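Local coordinates for diaminopimelate decarboxylase (Helicobacter pylori, PDB 2QGH), which catalyses the pyridoxal-phosphate-dependent decarboxylation of meso-diaminopimelate to L-lysine, the last step of bacterial lysine biosynthesis, at residues P34-D39 with G289-Q294; R238-G243 with L272-I277; K391-A396 with R406-L411. All coordinates share one frame; numbering follows the deposited sequence.

Contact 1 (P34-D39 with G289-Q294); sequences PFYLYD and GELITQ
F35 and I292 face each other as a hydrogen-bonded pair of two antiparallel strands, 35-39 and 289-294. F35 N donates to I292 O over 2.9 Å, and I292 N returns a bond to F35 O. Two residues on, L37 and E290 repeat the exchange, with L37 N at 2.9 Å from E290 O. The side chain of I292 can be followed outward on the face it shares with F35, L37 and E290. Its CB lies over one face of the F35 ring, displaced toward the rim and 4.1 Å from the ring centroid, a CH-pi contact. CG1 then reaches F35 CE2 at 3.8 Å and the CB of L37, while CG2 turns to F35 CZ; the side chain also packs on A371 of strand 369-372. F35 CG stands between its backbone N and carbonyl carbon (chi1 55°), which swings the ring over I292. On the other face L291 CD1 sits squarely above the Y36 ring, 4.3 Å from its centroid, and Y38 CD2 packs at 3.6 Å on the CA of G289, where the lack of a side chain makes room for the ring. The Y36 hydroxyl is bonded to the backbone of D315. In the mixed sheet of the C-terminal domain, strand 35-39 lies between strands 289-299 and 393-397, while F28 of helix 24-30 packs on F35 and I292.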
loop_
_atom_site.group_PDB
_atom_site.type_symbol
_atom_site.label_atom_id
_atom_site.label_comp_id
_atom_site.label_asym_id
_atom_site.label_seq_id
_atom_site.Cartn_x
_atom_site.Cartn_y
_atom_site.Cartn_z
ATOM N N PRO A 34 13.393 -11.923 0.562
ATOM C CA PRO A 34 13.958 -10.573 0.455
ATOM C C PRO A 34 13.930 -9.912 1.830
ATOM O O PRO A 34 13.155 -10.305 2.701
ATOM C CB PRO A 34 13.016 -9.888 -0.526
ATOM C CG PRO A 34 11.669 -10.458 -0.108
ATOM C CD PRO A 34 11.980 -11.938 0.120
ATOM N N PHE A 35 14.781 -8.923 2.039
ATOM C CA PHE A 35 14.775 -8.241 3.317
ATOM C C PHE A 35 15.302 -6.829 3.219
ATOM O O PHE A 35 15.900 -6.443 2.221
ATOM C CB PHE A 35 15.581 -9.023 4.359
ATOM C CG PHE A 35 17.001 -9.334 3.947
ATOM C CD1 PHE A 35 17.326 -10.572 3.397
ATOM C CD2 PHE A 35 18.022 -8.410 4.158
ATOM C CE1 PHE A 35 18.649 -10.887 3.068
ATOM C CE2 PHE A 35 19.345 -8.717 3.835
ATOM C CZ PHE A 35 19.660 -9.959 3.289
ATOM N N TYR A 36 15.038 -6.043 4.249
ATOM C CA TYR A 36 15.534 -4.687 4.294
ATOM C C TYR A 36 16.833 -4.697 5.101
ATOM O O TYR A 36 16.917 -5.357 6.137
ATOM C CB TYR A 36 14.503 -3.776 4.962
ATOM C CG TYR A 36 13.384 -3.330 4.044
ATOM C CD1 TYR A 36 13.592 -2.321 3.108
ATOM C CD2 TYR A 36 12.115 -3.904 4.121
ATOM C CE1 TYR A 36 12.570 -1.885 2.274
ATOM C CE2 TYR A 36 11.081 -3.476 3.285
ATOM C CZ TYR A 36 11.319 -2.463 2.369
ATOM O OH TYR A 36 10.306 -2.005 1.562
ATOM N N LEU A 37 17.845 -3.986 4.614
ATOM C CA LEU A 37 19.132 -3.888 5.307
ATOM C C LEU A 37 19.473 -2.410 5.503
ATOM O O LEU A 37 19.500 -1.638 4.535
ATOM C CB LEU A 37 20.241 -4.567 4.493
ATOM C CG LEU A 37 21.639 -4.619 5.123
ATOM C CD1 LEU A 37 21.604 -5.418 6.417
ATOM C CD2 LEU A 37 22.613 -5.249 4.133
ATOM N N TYR A 38 19.736 -2.021 6.748
ATOM C CA TYR A 38 20.046 -0.628 7.060
ATOM C C TYR A 38 21.452 -0.380 7.587
ATOM O O TYR A 38 21.875 -1.005 8.562
ATOM C CB TYR A 38 19.064 -0.077 8.099
ATOM C CG TYR A 38 17.611 -0.150 7.697
ATOM C CD1 TYR A 38 16.868 -1.316 7.884
ATOM C CD2 TYR A 38 16.984 0.945 7.104
ATOM C CE1 TYR A 38 15.535 -1.384 7.487
ATOM C CE2 TYR A 38 15.664 0.885 6.702
ATOM C CZ TYR A 38 14.941 -0.278 6.894
ATOM O OH TYR A 38 13.632 -0.323 6.474
ATOM N N ASP A 39 22.166 0.539 6.940
ATOM C CA ASP A 39 23.508 0.924 7.380
ATOM C C ASP A 39 23.217 2.043 8.370
ATOM O O ASP A 39 22.961 3.176 7.973
ATOM C CB ASP A 39 24.333 1.487 6.223
ATOM C CG ASP A 39 25.787 1.725 6.610
ATOM O OD1 ASP A 39 26.062 2.030 7.794
ATOM O OD2 ASP A 39 26.659 1.614 5.724
ATOM N N GLY A 289 18.931 2.596 3.907
ATOM C CA GLY A 289 18.194 1.365 3.702
ATOM C C GLY A 289 18.195 0.828 2.289
ATOM O O GLY A 289 18.082 1.574 1.317
ATOM N N GLU A 290 18.333 -0.488 2.182
ATOM C CA GLU A 290 18.328 -1.141 0.890
ATOM C C GLU A 290 17.512 -2.423 0.907
ATOM O O GLU A 290 17.470 -3.138 1.908
ATOM C CB GLU A 290 19.760 -1.408 0.436
ATOM C CG GLU A 290 20.442 -0.121 0.019
ATOM C CD GLU A 290 21.799 -0.329 -0.608
ATOM O OE1 GLU A 290 22.271 0.601 -1.301
ATOM O OE2 GLU A 290 22.391 -1.411 -0.400
ATOM N N LEU A 291 16.838 -2.682 -0.206
ATOM C CA LEU A 291 16.008 -3.865 -0.351
ATOM C C LEU A 291 16.764 -4.960 -1.114
ATOM O O LEU A 291 16.898 -4.914 -2.341
ATOM C CB LEU A 291 14.709 -3.498 -1.077
ATOM C CG LEU A 291 13.652 -4.578 -1.312
ATOM C CD1 LEU A 291 13.472 -5.445 -0.071
ATOM C CD2 LEU A 291 12.350 -3.899 -1.697
ATOM N N ILE A 292 17.265 -5.933 -0.359
ATOM C CA ILE A 292 18.006 -7.050 -0.922
ATOM C C ILE A 292 17.001 -8.128 -1.296
ATOM O O ILE A 292 16.255 -8.627 -0.447
ATOM C CB ILE A 292 19.014 -7.636 0.105
ATOM C CG1 ILE A 292 19.815 -6.506 0.769
ATOM C CG2 ILE A 292 19.942 -8.627 -0.587
ATOM C CD1 ILE A 292 20.523 -5.591 -0.198
ATOM N N THR A 293 16.999 -8.489 -2.570
ATOM C CA THR A 293 16.082 -9.475 -3.097
ATOM C C THR A 293 16.829 -10.413 -4.044
ATOM O O THR A 293 17.767 -10.002 -4.738
ATOM C CB THR A 293 14.951 -8.775 -3.849
ATOM O OG1 THR A 293 14.097 -9.743 -4.456
ATOM C CG2 THR A 293 15.522 -7.861 -4.908
ATOM N N GLN A 294 16.397 -11.669 -4.073
ATOM C CA GLN A 294 17.023 -12.689 -4.910
ATOM C C GLN A 294 16.308 -12.879 -6.240
ATOM O O GLN A 294 15.102 -12.670 -6.341
ATOM C CB GLN A 294 17.053 -14.016 -4.141
ATOM C CG GLN A 294 17.441 -15.218 -4.971
ATOM C CD GLN A 294 17.484 -16.495 -4.157
ATOM O OE1 GLN A 294 17.650 -17.581 -4.704
ATOM N NE2 GLN A 294 17.340 -16.371 -2.842
#

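Contact 2 (R238-G243 with L272-I277); sequences RFFDVG and LDLTII
The carbonyl oxygen of F240 takes a 2.9 Å bond from I277 N and also meets I276 CA in a CA-H...O contact. This pairing joins the seventh and eighth strands of the parallel eight-stranded alpha/beta barrel that carries the pyridoxal phosphate, through the beta-alpha-beta unit 239-241, 258-268, 275-278. The bonds alternate as parallel strands require: T275 N to R238 O, F240 N to T275 O, and V242 N to I277 O. F239, D241, T275 and I277 share one face. There the F239 ring runs beside T275, CD1 lying 3.7 Å from T275 CB, and the same CD1 meets the CD1 of I277 at 3.8 Å. CG1 of I277, anti to the carbonyl carbon (chi1 -66°), carries that methyl to F239, whereas CG2 is turned to the D241 carboxylate. On the face of F240, L274 CD1 touches the CB of that phenylalanine, and V223 of helix 213-232 packs on its side chain. Where the strand opens toward the cofactor, G243 lies about 4 Å from the pyridoxal phosphate (nearest atoms), next to the pocket residues G244 and G245, and an Asx turn holds its backbone: D241 OD1 accepts from G243 N at 2.9 Å.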
loop_
_atom_site.group_PDB
_atom_site.type_symbol
_atom_site.label_atom_id
_atom_site.label_comp_id
_atom_site.label_asym_id
_atom_site.label_seq_id
_atom_site.Cartn_x
_atom_site.Cartn_y
_atom_site.Cartn_z
ATOM N N ARG A 238 7.698 30.930 20.239
ATOM C CA ARG A 238 8.997 30.473 20.718
ATOM C C ARG A 238 9.666 29.571 19.684
ATOM O O ARG A 238 10.877 29.367 19.728
ATOM C CB ARG A 238 8.828 29.710 22.042
ATOM C CG ARG A 238 8.365 30.591 23.226
ATOM C CD ARG A 238 9.565 31.105 24.048
ATOM N NE ARG A 238 9.264 32.281 24.876
ATOM C CZ ARG A 238 10.147 32.858 25.691
ATOM N NH1 ARG A 238 11.373 32.369 25.799
ATOM N NH2 ARG A 238 9.820 33.943 26.373
ATOM N N PHE A 239 8.867 29.051 18.749
ATOM C CA PHE A 239 9.358 28.149 17.703
ATOM C C PHE A 239 8.942 28.549 16.281
ATOM O O PHE A 239 7.888 29.152 16.061
ATOM C CB PHE A 239 8.843 26.721 17.946
ATOM C CG PHE A 239 9.146 26.177 19.312
ATOM C CD1 PHE A 239 10.386 25.621 19.598
ATOM C CD2 PHE A 239 8.178 26.193 20.307
ATOM C CE1 PHE A 239 10.654 25.083 20.854
ATOM C CE2 PHE A 239 8.437 25.657 21.564
ATOM C CZ PHE A 239 9.682 25.099 21.836
ATOM N N PHE A 240 9.776 28.176 15.318
ATOM C CA PHE A 240 9.522 28.433 13.905
ATOM C C PHE A 240 9.816 27.086 13.232
ATOM O O PHE A 240 10.980 26.685 13.099
ATOM C CB PHE A 240 10.473 29.513 13.376
ATOM C CG PHE A 240 10.113 30.022 11.997
ATOM C CD1 PHE A 240 9.120 30.982 11.835
ATOM C CD2 PHE A 240 10.769 29.533 10.865
ATOM C CE1 PHE A 240 8.781 31.455 10.572
ATOM C CE2 PHE A 240 10.438 29.997 9.593
ATOM C CZ PHE A 240 9.441 30.962 9.447
ATOM N N ASP A 241 8.766 26.390 12.814
ATOM C CA ASP A 241 8.917 25.075 12.209
ATOM C C ASP A 241 8.826 25.062 10.687
ATOM O O ASP A 241 7.780 25.359 10.121
ATOM C CB ASP A 241 7.856 24.141 12.786
ATOM C CG ASP A 241 8.258 22.691 12.710
ATOM O OD1 ASP A 241 8.864 22.291 11.694
ATOM O OD2 ASP A 241 7.959 21.952 13.669
ATOM N N VAL A 242 9.916 24.674 10.033
ATOM C CA VAL A 242 9.969 24.624 8.574
ATOM C C VAL A 242 9.597 23.262 7.978
ATOM O O VAL A 242 9.610 23.095 6.757
ATOM C CB VAL A 242 11.376 24.998 8.055
ATOM C CG1 VAL A 242 11.791 26.361 8.589
ATOM C CG2 VAL A 242 12.368 23.943 8.460
ATOM N N GLY A 243 9.262 22.297 8.834
ATOM C CA GLY A 243 8.906 20.971 8.354
ATOM C C GLY A 243 10.089 20.228 7.754
ATOM O O GLY A 243 11.244 20.513 8.077
ATOM N N LEU A 272 13.751 37.757 13.968
ATOM C CA LEU A 272 12.946 36.808 14.739
ATOM C C LEU A 272 13.806 35.864 15.572
ATOM O O LEU A 272 14.414 34.935 15.039
ATOM C CB LEU A 272 12.047 35.978 13.816
ATOM C CG LEU A 272 10.859 36.676 13.149
ATOM C CD1 LEU A 272 10.119 35.687 12.244
ATOM C CD2 LEU A 272 9.923 37.218 14.221
ATOM N N ASP A 273 13.860 36.103 16.878
ATOM C CA ASP A 273 14.637 35.246 17.759
ATOM C C ASP A 273 13.752 34.070 18.174
ATOM O O ASP A 273 13.074 34.103 19.198
ATOM C CB ASP A 273 15.120 36.031 18.981
ATOM C CG ASP A 273 15.899 35.169 19.955
ATOM O OD1 ASP A 273 16.259 34.033 19.586
ATOM O OD2 ASP A 273 16.157 35.626 21.089
ATOM N N LEU A 274 13.765 33.030 17.351
ATOM C CA LEU A 274 12.955 31.839 17.581
ATOM C C LEU A 274 13.771 30.576 17.398
ATOM O O LEU A 274 14.768 30.573 16.678
ATOM C CB LEU A 274 11.786 31.809 16.601
ATOM C CG LEU A 274 10.761 32.927 16.739
ATOM C CD1 LEU A 274 9.766 32.876 15.595
ATOM C CD2 LEU A 274 10.059 32.779 18.066
ATOM N N THR A 275 13.345 29.502 18.055
ATOM C CA THR A 275 14.030 28.225 17.933
ATOM C C THR A 275 13.547 27.599 16.633
ATOM O O THR A 275 12.348 27.383 16.444
ATOM C CB THR A 275 13.692 27.279 19.104
ATOM O OG1 THR A 275 14.176 27.841 20.330
ATOM C CG2 THR A 275 14.335 25.900 18.881
ATOM N N ILE A 276 14.472 27.319 15.727
ATOM C CA ILE A 276 14.080 26.732 14.466
ATOM C C ILE A 276 13.895 25.225 14.619
ATOM O O ILE A 276 14.661 24.556 15.311
ATOM C CB ILE A 276 15.112 27.107 13.339
ATOM C CG1 ILE A 276 14.921 26.227 12.100
ATOM C CG2 ILE A 276 16.530 27.033 13.877
ATOM C CD1 ILE A 276 15.531 24.856 12.216
ATOM N N ILE A 277 12.835 24.709 14.004
ATOM C CA ILE A 277 12.535 23.286 14.044
ATOM C C ILE A 277 12.476 22.738 12.626
ATOM O O ILE A 277 11.867 23.342 11.732
ATOM C CB ILE A 277 11.162 22.983 14.705
ATOM C CG1 ILE A 277 11.168 23.361 16.189
ATOM C CG2 ILE A 277 10.840 21.501 14.557
ATOM C CD1 ILE A 277 9.856 23.024 16.903
#

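Contact 3 (K391-A396 with R406-L411); sequences KLLELA and RKREAL
R406 closes the antiparallel pairing with E394, its backbone N donating to E394 O and its carbonyl accepting from E394 N at 2.9 Å. The side chain leaves with CG anti to the backbone N (chi1 -174°) and bends at chi3 (74°), which turns the guanidinium edge to L392 O. Two of its nitrogens grip that one atom side-on: NE reaches L392 O at 2.9 Å and NH2 the same oxygen at 2.7 Å, with the oxygen tilted from the guanidinium plane. K391 CB lies over one face of the group and E394 OE1 over the opposite one, 3.1 Å from R406 NE. This salt bridge rests on charge alone, because no N-H points at the oxygen. Water 1 links R406 NH2 to L392 N. K407 follows, and water 2 lies 2.9 Å from K407 O and near L392 O. R408 bends at chi3 and lays its guanidinium across L393, whose CB sits over one face at 3.5 Å from R408 NH2, while L392 CD2 meets the edge in plane. R408 NH1 is bonded to P34 O. E409 ends the contact with two nearly straight bonds: its N donates to K391 O, and its OE1 receives K391 N at 2.8 Å from above the carboxylate plane. That oxygen also accepts from Q385, while K391 NZ reaches Q385 of the second subunit. E418 and L417 of the second subunit pack on R406 and E409 respectively. The chain thus leaves strand 402-406 still fastened to the residues that lead into strand 393-397. The latter runs parallel to strand 35-39 on its other side, and E394 OE2 is bonded to the hydroxyl of Y38.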
loop_
_atom_site.group_PDB
_atom_site.type_symbol
_atom_site.label_atom_id
_atom_site.label_comp_id
_atom_site.label_asym_id
_atom_site.label_seq_id
_atom_site.Cartn_x
_atom_site.Cartn_y
_atom_site.Cartn_z
ATOM N N LYS A 391 5.205 -9.592 5.953
ATOM C CA LYS A 391 6.110 -8.447 5.978
ATOM C C LYS A 391 7.533 -8.949 6.130
ATOM O O LYS A 391 7.788 -9.888 6.870
ATOM C CB LYS A 391 5.776 -7.506 7.134
ATOM C CG LYS A 391 4.451 -6.799 6.960
ATOM C CD LYS A 391 4.405 -5.481 7.707
ATOM C CE LYS A 391 3.272 -4.625 7.175
ATOM N NZ LYS A 391 3.280 -3.227 7.724
ATOM N N LEU A 392 8.459 -8.301 5.441
ATOM C CA LEU A 392 9.859 -8.696 5.453
ATOM C C LEU A 392 10.658 -8.552 6.755
ATOM O O LEU A 392 10.267 -7.853 7.703
ATOM C CB LEU A 392 10.594 -7.938 4.345
ATOM C CG LEU A 392 9.896 -7.939 2.987
ATOM C CD1 LEU A 392 10.721 -7.147 1.970
ATOM C CD2 LEU A 392 9.691 -9.379 2.537
ATOM N N LEU A 393 11.797 -9.238 6.756
ATOM C CA LEU A 393 12.776 -9.241 7.836
ATOM C C LEU A 393 13.585 -7.955 7.655
ATOM O O LEU A 393 13.960 -7.600 6.538
ATOM C CB LEU A 393 13.705 -10.451 7.668
ATOM C CG LEU A 393 15.089 -10.460 8.335
ATOM C CD1 LEU A 393 14.957 -10.866 9.793
ATOM C CD2 LEU A 393 16.014 -11.442 7.600
ATOM N N GLU A 394 13.852 -7.253 8.743
ATOM C CA GLU A 394 14.627 -6.032 8.650
ATOM C C GLU A 394 15.895 -6.190 9.470
ATOM O O GLU A 394 15.837 -6.502 10.654
ATOM C CB GLU A 394 13.802 -4.830 9.133
ATOM C CG GLU A 394 12.791 -4.341 8.106
ATOM C CD GLU A 394 12.107 -3.039 8.508
ATOM O OE1 GLU A 394 11.314 -3.039 9.472
ATOM O OE2 GLU A 394 12.366 -2.007 7.858
ATOM N N LEU A 395 17.038 -5.982 8.817
ATOM C CA LEU A 395 18.345 -6.115 9.455
ATOM C C LEU A 395 19.092 -4.792 9.527
ATOM O O LEU A 395 18.936 -3.934 8.661
ATOM C CB LEU A 395 19.202 -7.119 8.677
ATOM C CG LEU A 395 18.699 -8.561 8.652
ATOM C CD1 LEU A 395 19.464 -9.368 7.609
ATOM C CD2 LEU A 395 18.857 -9.158 10.039
ATOM N N ALA A 396 19.920 -4.641 10.554
ATOM C CA ALA A 396 20.699 -3.421 10.713
ATOM C C ALA A 396 22.181 -3.734 10.832
ATOM O O ALA A 396 22.568 -4.795 11.317
ATOM C CB ALA A 396 20.231 -2.644 11.945
ATOM N N ARG A 406 13.757 -6.301 12.986
ATOM C CA ARG A 406 12.346 -6.656 12.791
ATOM C C ARG A 406 12.288 -8.083 12.267
ATOM O O ARG A 406 12.715 -8.372 11.151
ATOM C CB ARG A 406 11.606 -5.744 11.808
ATOM C CG ARG A 406 10.113 -6.085 11.777
ATOM C CD ARG A 406 9.293 -5.226 10.820
ATOM N NE ARG A 406 9.520 -5.587 9.422
ATOM C CZ ARG A 406 8.869 -5.043 8.395
ATOM N NH1 ARG A 406 7.944 -4.106 8.609
ATOM N NH2 ARG A 406 9.137 -5.431 7.152
ATOM N N LYS A 407 11.764 -8.983 13.077
ATOM C CA LYS A 407 11.681 -10.365 12.652
ATOM C C LYS A 407 10.705 -10.486 11.491
ATOM O O LYS A 407 9.747 -9.725 11.399
ATOM C CB LYS A 407 11.230 -11.245 13.817
ATOM C CG LYS A 407 11.208 -12.736 13.495
ATOM C CD LYS A 407 12.622 -13.282 13.266
ATOM C CE LYS A 407 13.240 -12.912 11.904
ATOM N NZ LYS A 407 12.653 -13.618 10.727
ATOM N N ARG A 408 10.957 -11.430 10.592
ATOM C CA ARG A 408 10.055 -11.622 9.467
ATOM C C ARG A 408 8.737 -12.185 9.983
ATOM O O ARG A 408 8.700 -12.917 10.970
ATOM C CB ARG A 408 10.641 -12.583 8.442
ATOM C CG ARG A 408 9.853 -12.598 7.136
ATOM C CD ARG A 408 10.263 -13.753 6.252
ATOM N NE ARG A 408 11.709 -13.785 6.060
ATOM C CZ ARG A 408 12.411 -12.906 5.345
ATOM N NH1 ARG A 408 11.816 -11.888 4.721
ATOM N NH2 ARG A 408 13.731 -13.050 5.264
ATOM N N GLU A 409 7.651 -11.838 9.308
ATOM C CA GLU A 409 6.329 -12.302 9.700
ATOM C C GLU A 409 6.090 -13.762 9.291
ATOM O O GLU A 409 6.460 -14.184 8.189
ATOM C CB GLU A 409 5.290 -11.409 9.041
ATOM C CG GLU A 409 4.222 -10.879 9.964
ATOM C CD GLU A 409 3.532 -9.678 9.357
ATOM O OE1 GLU A 409 3.355 -9.678 8.118
ATOM O OE2 GLU A 409 3.169 -8.744 10.111
ATOM N N ALA A 410 5.479 -14.539 10.181
ATOM C CA ALA A 410 5.169 -15.930 9.863
ATOM C C ALA A 410 3.883 -15.929 9.036
ATOM O O ALA A 410 3.081 -14.997 9.123
ATOM C CB ALA A 410 4.972 -16.742 11.141
ATOM N N LEU A 411 3.698 -16.969 8.231
ATOM C CA LEU A 411 2.514 -17.094 7.391
ATOM C C LEU A 411 1.255 -16.984 8.243
ATOM O O LEU A 411 0.263 -16.381 7.832
ATOM C CB LEU A 411 2.539 -18.439 6.664
ATOM C CG LEU A 411 2.494 -18.442 5.136
ATOM C CD1 LEU A 411 3.316 -17.310 4.563
ATOM C CD2 LEU A 411 3.014 -19.775 4.642
HETATM O O HOH W 1 7.876 -5.402 4.408
HETATM O O HOH W 2 7.836 -8.170 9.821
#

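Contacts 1 and 3 belong to one mixed sheet, their centres about 11 Å apart: strands 35-39 and 393-397 are neighbours in it, and F35 CB packs on L393 O. Contact 2 stands on the other side of the chain's centre, about 36 Å from contact 1 between centres, in the barrel. All three are largely buried, but contact 3 also reaches the second subunit and includes exposed K407, while contact 2 has exposed R238 at its start. Chemistry follows place. Contact 1 combines antiparallel backbone bonds with aromatic and aliphatic packing, contact 2 pairs parallel strands with mainly apolar packing and an Asx turn near the cofactor, and contact 3 adds arginine, carboxylate and water bonds to a short backbone pairing.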